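Local coordinates for thioesterase domain protein YiiD (Shewanella oneidensis, PDB 1T82) that adopts a hotdog fold and may act as a thioesterase or acyltransferase, at residues L37-L50 with P102-P114. Numbering follows the deposited sequence.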
loop_
_atom_site.group_PDB
_atom_site.type_symbol
_atom_site.label_atom_id
_atom_site.label_comp_id
_atom_site.label_asym_id
_atom_site.label_seq_id
_atom_site.Cartn_x
_atom_site.Cartn_y
_atom_site.Cartn_z
ATOM N N LEU B 37 9.374 11.727 11.776
ATOM C CA LEU B 37 10.493 12.664 11.753
ATOM C C LEU B 37 10.198 13.867 12.640
ATOM O O LEU B 37 11.050 14.304 13.412
ATOM C CB LEU B 37 10.761 13.155 10.327
ATOM C CG LEU B 37 11.430 12.196 9.339
ATOM C CD1 LEU B 37 11.472 12.827 7.952
ATOM C CD2 LEU B 37 12.834 11.876 9.820
ATOM N N SER B 38 8.984 14.398 12.534
ATOM C CA SER B 38 8.613 15.568 13.313
ATOM C C SER B 38 7.124 15.862 13.254
ATOM O O SER B 38 6.422 15.404 12.353
ATOM C CB SER B 38 9.379 16.785 12.795
ATOM O OG SER B 38 9.103 16.987 11.416
ATOM N N PHE B 39 6.650 16.642 14.218
ATOM C CA PHE B 39 5.247 17.026 14.276
ATOM C C PHE B 39 5.150 18.413 14.895
ATOM O O PHE B 39 5.201 18.565 16.116
ATOM C CB PHE B 39 4.444 16.019 15.107
ATOM C CG PHE B 39 2.986 16.375 15.258
ATOM C CD1 PHE B 39 2.214 16.706 14.147
ATOM C CD2 PHE B 39 2.384 16.373 16.512
ATOM C CE1 PHE B 39 0.865 17.030 14.284
ATOM C CE2 PHE B 39 1.036 16.694 16.661
ATOM C CZ PHE B 39 0.275 17.024 15.545
ATOM N N THR B 40 5.027 19.426 14.043
ATOM C CA THR B 40 4.925 20.802 14.512
ATOM C C THR B 40 4.069 21.643 13.578
ATOM O O THR B 40 4.022 21.395 12.373
ATOM C CB THR B 40 6.316 21.459 14.630
ATOM O OG1 THR B 40 6.170 22.815 15.072
ATOM C CG2 THR B 40 7.029 21.444 13.288
ATOM N N ASP B 41 3.393 22.640 14.141
ATOM C CA ASP B 41 2.535 23.524 13.362
ATOM C C ASP B 41 1.484 22.775 12.555
ATOM O O ASP B 41 1.126 23.197 11.458
ATOM C CB ASP B 41 3.376 24.381 12.415
ATOM C CG ASP B 41 3.900 25.632 13.078
ATOM O OD1 ASP B 41 4.595 25.518 14.112
ATOM O OD2 ASP B 41 3.614 26.735 12.563
ATOM N N GLY B 42 1.000 21.662 13.099
ATOM C CA GLY B 42 -0.022 20.893 12.419
ATOM C C GLY B 42 0.443 20.018 11.272
ATOM O O GLY B 42 -0.384 19.477 10.539
ATOM N N GLU B 43 1.754 19.867 11.107
ATOM C CA GLU B 43 2.280 19.037 10.029
ATOM C C GLU B 43 3.086 17.858 10.552
ATOM O O GLU B 43 4.007 18.028 11.349
ATOM C CB GLU B 43 3.163 19.864 9.089
ATOM C CG GLU B 43 3.684 19.071 7.897
ATOM C CD GLU B 43 4.513 19.915 6.948
ATOM O OE1 GLU B 43 5.563 20.428 7.377
ATOM O OE2 GLU B 43 4.109 20.061 5.781
ATOM N N LEU B 44 2.723 16.660 10.109
ATOM C CA LEU B 44 3.435 15.452 10.504
ATOM C C LEU B 44 4.328 15.026 9.344
ATOM O O LEU B 44 3.881 14.951 8.197
ATOM C CB LEU B 44 2.453 14.319 10.838
ATOM C CG LEU B 44 3.073 12.930 11.035
ATOM C CD1 LEU B 44 3.987 12.949 12.256
ATOM C CD2 LEU B 44 1.980 11.877 11.206
ATOM N N SER B 45 5.598 14.767 9.642
ATOM C CA SER B 45 6.559 14.328 8.634
ATOM C C SER B 45 7.047 12.932 9.022
ATOM O O SER B 45 7.403 12.694 10.177
ATOM C CB SER B 45 7.746 15.297 8.567
ATOM O OG SER B 45 7.362 16.545 8.004
ATOM N N VAL B 46 7.059 12.020 8.053
ATOM C CA VAL B 46 7.466 10.633 8.276
ATOM C C VAL B 46 8.441 10.180 7.186
ATOM O O VAL B 46 8.448 10.731 6.087
ATOM C CB VAL B 46 6.214 9.707 8.259
ATOM C CG1 VAL B 46 6.615 8.244 8.385
ATOM C CG2 VAL B 46 5.268 10.101 9.391
ATOM N N SER B 47 9.273 9.184 7.484
ATOM C CA SER B 47 10.208 8.685 6.485
ATOM C C SER B 47 10.501 7.209 6.713
ATOM O O SER B 47 10.007 6.604 7.664
ATOM C CB SER B 47 11.520 9.482 6.525
ATOM O OG SER B 47 12.376 9.120 5.448
ATOM N N ALA B 48 11.295 6.641 5.816
ATOM C CA ALA B 48 11.701 5.246 5.893
ATOM C C ALA B 48 12.886 5.117 4.960
ATOM O O ALA B 48 12.981 5.836 3.964
ATOM C CB ALA B 48 10.570 4.322 5.440
ATOM N N PRO B 49 13.820 4.218 5.284
ATOM C CA PRO B 49 14.996 4.018 4.442
ATOM C C PRO B 49 14.577 3.331 3.156
ATOM O O PRO B 49 13.540 2.665 3.099
ATOM C CB PRO B 49 15.888 3.130 5.304
ATOM C CG PRO B 49 14.892 2.317 6.072
ATOM C CD PRO B 49 13.875 3.360 6.476
ATOM N N LEU B 50 15.383 3.495 2.120
ATOM C CA LEU B 50 15.078 2.882 0.846
ATOM C C LEU B 50 15.382 1.386 0.846
ATOM O O LEU B 50 14.605 0.595 0.321
ATOM C CB LEU B 50 15.874 3.572 -0.263
ATOM C CG LEU B 50 15.643 3.075 -1.687
ATOM C CD1 LEU B 50 14.152 3.116 -2.033
ATOM C CD2 LEU B 50 16.442 3.950 -2.645
ATOM N N PRO B 102 9.988 8.289 -9.761
ATOM C CA PRO B 102 10.664 7.310 -8.908
ATOM C C PRO B 102 11.272 7.959 -7.664
ATOM O O PRO B 102 11.707 9.116 -7.701
ATOM C CB PRO B 102 11.734 6.723 -9.832
ATOM C CG PRO B 102 11.107 6.841 -11.191
ATOM C CD PRO B 102 10.510 8.232 -11.138
ATOM N N VAL B 103 11.283 7.207 -6.567
ATOM C CA VAL B 103 11.840 7.658 -5.298
ATOM C C VAL B 103 13.226 7.036 -5.181
ATOM O O VAL B 103 13.358 5.819 -5.055
ATOM C CB VAL B 103 10.971 7.194 -4.109
ATOM C CG1 VAL B 103 11.601 7.627 -2.799
ATOM C CG2 VAL B 103 9.566 7.760 -4.241
ATOM N N THR B 104 14.254 7.878 -5.206
ATOM C CA THR B 104 15.635 7.408 -5.164
ATOM C C THR B 104 16.386 7.439 -3.835
ATOM O O THR B 104 17.565 7.082 -3.776
ATOM C CB THR B 104 16.464 8.156 -6.214
ATOM O OG1 THR B 104 16.329 9.568 -6.008
ATOM C CG2 THR B 104 15.980 7.800 -7.606
ATOM N N SER B 105 15.723 7.869 -2.769
ATOM C CA SER B 105 16.352 7.885 -1.454
ATOM C C SER B 105 15.266 8.026 -0.404
ATOM O O SER B 105 14.085 8.105 -0.740
ATOM C CB SER B 105 17.379 9.027 -1.335
ATOM O OG SER B 105 16.784 10.304 -1.493
ATOM N N ALA B 106 15.665 8.038 0.861
ATOM C CA ALA B 106 14.711 8.167 1.964
ATOM C C ALA B 106 13.851 9.405 1.716
ATOM O O ALA B 106 14.357 10.523 1.695
ATOM C CB ALA B 106 15.458 8.289 3.277
ATOM N N PRO B 107 12.535 9.216 1.533
ATOM C CA PRO B 107 11.631 10.339 1.274
ATOM C C PRO B 107 11.072 11.055 2.493
ATOM O O PRO B 107 11.215 10.603 3.630
ATOM C CB PRO B 107 10.522 9.689 0.464
ATOM C CG PRO B 107 10.380 8.365 1.161
ATOM C CD PRO B 107 11.829 7.927 1.383
ATOM N N GLU B 108 10.446 12.197 2.238
ATOM C CA GLU B 108 9.797 12.961 3.289
ATOM C C GLU B 108 8.317 12.859 2.973
ATOM O O GLU B 108 7.857 13.338 1.936
ATOM C CB GLU B 108 10.251 14.419 3.275
ATOM C CG GLU B 108 11.647 14.611 3.832
ATOM C CD GLU B 108 12.038 16.066 3.901
ATOM O OE1 GLU B 108 12.205 16.687 2.832
ATOM O OE2 GLU B 108 12.171 16.589 5.028
ATOM N N VAL B 109 7.585 12.194 3.859
ATOM C CA VAL B 109 6.152 12.008 3.687
ATOM C C VAL B 109 5.474 12.957 4.656
ATOM O O VAL B 109 5.657 12.864 5.876
ATOM C CB VAL B 109 5.735 10.563 3.995
ATOM C CG1 VAL B 109 4.286 10.349 3.600
ATOM C CG2 VAL B 109 6.641 9.604 3.252
ATOM N N LYS B 110 4.685 13.869 4.101
ATOM C CA LYS B 110 4.027 14.887 4.899
ATOM C C LYS B 110 2.509 14.940 4.811
ATOM O O LYS B 110 1.919 14.672 3.767
ATOM C CB LYS B 110 4.581 16.257 4.504
ATOM C CG LYS B 110 6.099 16.344 4.528
ATOM C CD LYS B 110 6.576 17.708 4.034
ATOM C CE LYS B 110 8.097 17.806 4.037
ATOM N NZ LYS B 110 8.575 19.144 3.577
ATOM N N VAL B 111 1.891 15.298 5.933
ATOM C CA VAL B 111 0.446 15.461 6.005
ATOM C C VAL B 111 0.164 16.637 6.939
ATOM O O VAL B 111 0.800 16.780 7.989
ATOM C CB VAL B 111 -0.271 14.177 6.523
ATOM C CG1 VAL B 111 0.183 13.839 7.935
ATOM C CG2 VAL B 111 -1.782 14.372 6.472
ATOM N N ARG B 112 -0.763 17.496 6.527
ATOM C CA ARG B 112 -1.144 18.666 7.311
ATOM C C ARG B 112 -2.580 18.493 7.783
ATOM O O ARG B 112 -3.457 18.134 7.004
ATOM C CB ARG B 112 -1.023 19.944 6.470
ATOM C CG ARG B 112 -1.389 21.220 7.234
ATOM C CD ARG B 112 -1.024 22.486 6.458
ATOM N NE ARG B 112 0.419 22.648 6.296
ATOM C CZ ARG B 112 1.266 22.913 7.287
ATOM N NH1 ARG B 112 0.824 23.053 8.530
ATOM N NH2 ARG B 112 2.562 23.042 7.032
ATOM N N TRP B 113 -2.813 18.747 9.065
ATOM C CA TRP B 113 -4.138 18.607 9.647
ATOM C C TRP B 113 -5.109 19.661 9.102
ATOM O O TRP B 113 -4.828 20.859 9.155
ATOM C CB TRP B 113 -4.035 18.725 11.171
ATOM C CG TRP B 113 -5.309 18.439 11.893
ATOM C CD1 TRP B 113 -6.000 19.295 12.709
ATOM C CD2 TRP B 113 -6.042 17.210 11.887
ATOM N NE1 TRP B 113 -7.116 18.674 13.210
ATOM C CE2 TRP B 113 -7.169 17.393 12.721
ATOM C CE3 TRP B 113 -5.859 15.971 11.257
ATOM C CZ2 TRP B 113 -8.110 16.382 12.942
ATOM C CZ3 TRP B 113 -6.796 14.963 11.479
ATOM C CH2 TRP B 113 -7.909 15.177 12.316
ATOM N N PRO B 114 -6.260 19.223 8.562
ATOM C CA PRO B 114 -7.274 20.126 8.006
ATOM C C PRO B 114 -8.278 20.640 9.041
ATOM O O PRO B 114 -9.354 21.117 8.684
ATOM C CB PRO B 114 -7.937 19.265 6.939
ATOM C CG PRO B 114 -7.944 17.918 7.591
ATOM C CD PRO B 114 -6.547 17.825 8.187
HETATM O O HOH W 1 9.847 16.686 6.414
#
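Asp41 and Arg112 meet at the hairpin turn Thr40 to Glu43, a type I' turn whose positive phi at Gly42 comes easily to a residue without a side chain. The guanidinium, swung back by a bend at chi3 (-66°), offers its edge to the Asp41 carbonyl in a weak bond, Arg112 NH1 to Asp41 O 2.9 Å. The Gly42 carbonyl takes a nearly straight bond from the Trp113 backbone N. Glu43 lays its CB over one guanidinium face, and its OE2 lies 3.6 Å from Arg112 NH2, well out of plane, a salt bridge of charge alone. Leu44 then exchanges paired backbone bonds with Val111. On the other face Ser45 OG rests 3.7 Å from Lys110 CG and shares a water with Glu108 OE2. Val46 pairs likewise with Val109, and both apolar side chains reach Thr72 of helix 62-84 on the buried face of Leu44 and Val111. Where regular pairing ends, the short side chain of Ser47, OG anti to N (chi1 -173°), brings its hydroxyl 2.6 Å from Pro107 O, in that carbonyl's plane. Leu50 CD2 makes van der Waals contact with Thr104 O (3.5 Å). Strands 43-47 and 108-112 are neighbours in the antiparallel sheet wrapped round long helix 62-84, the hallmark of the hotdog fold.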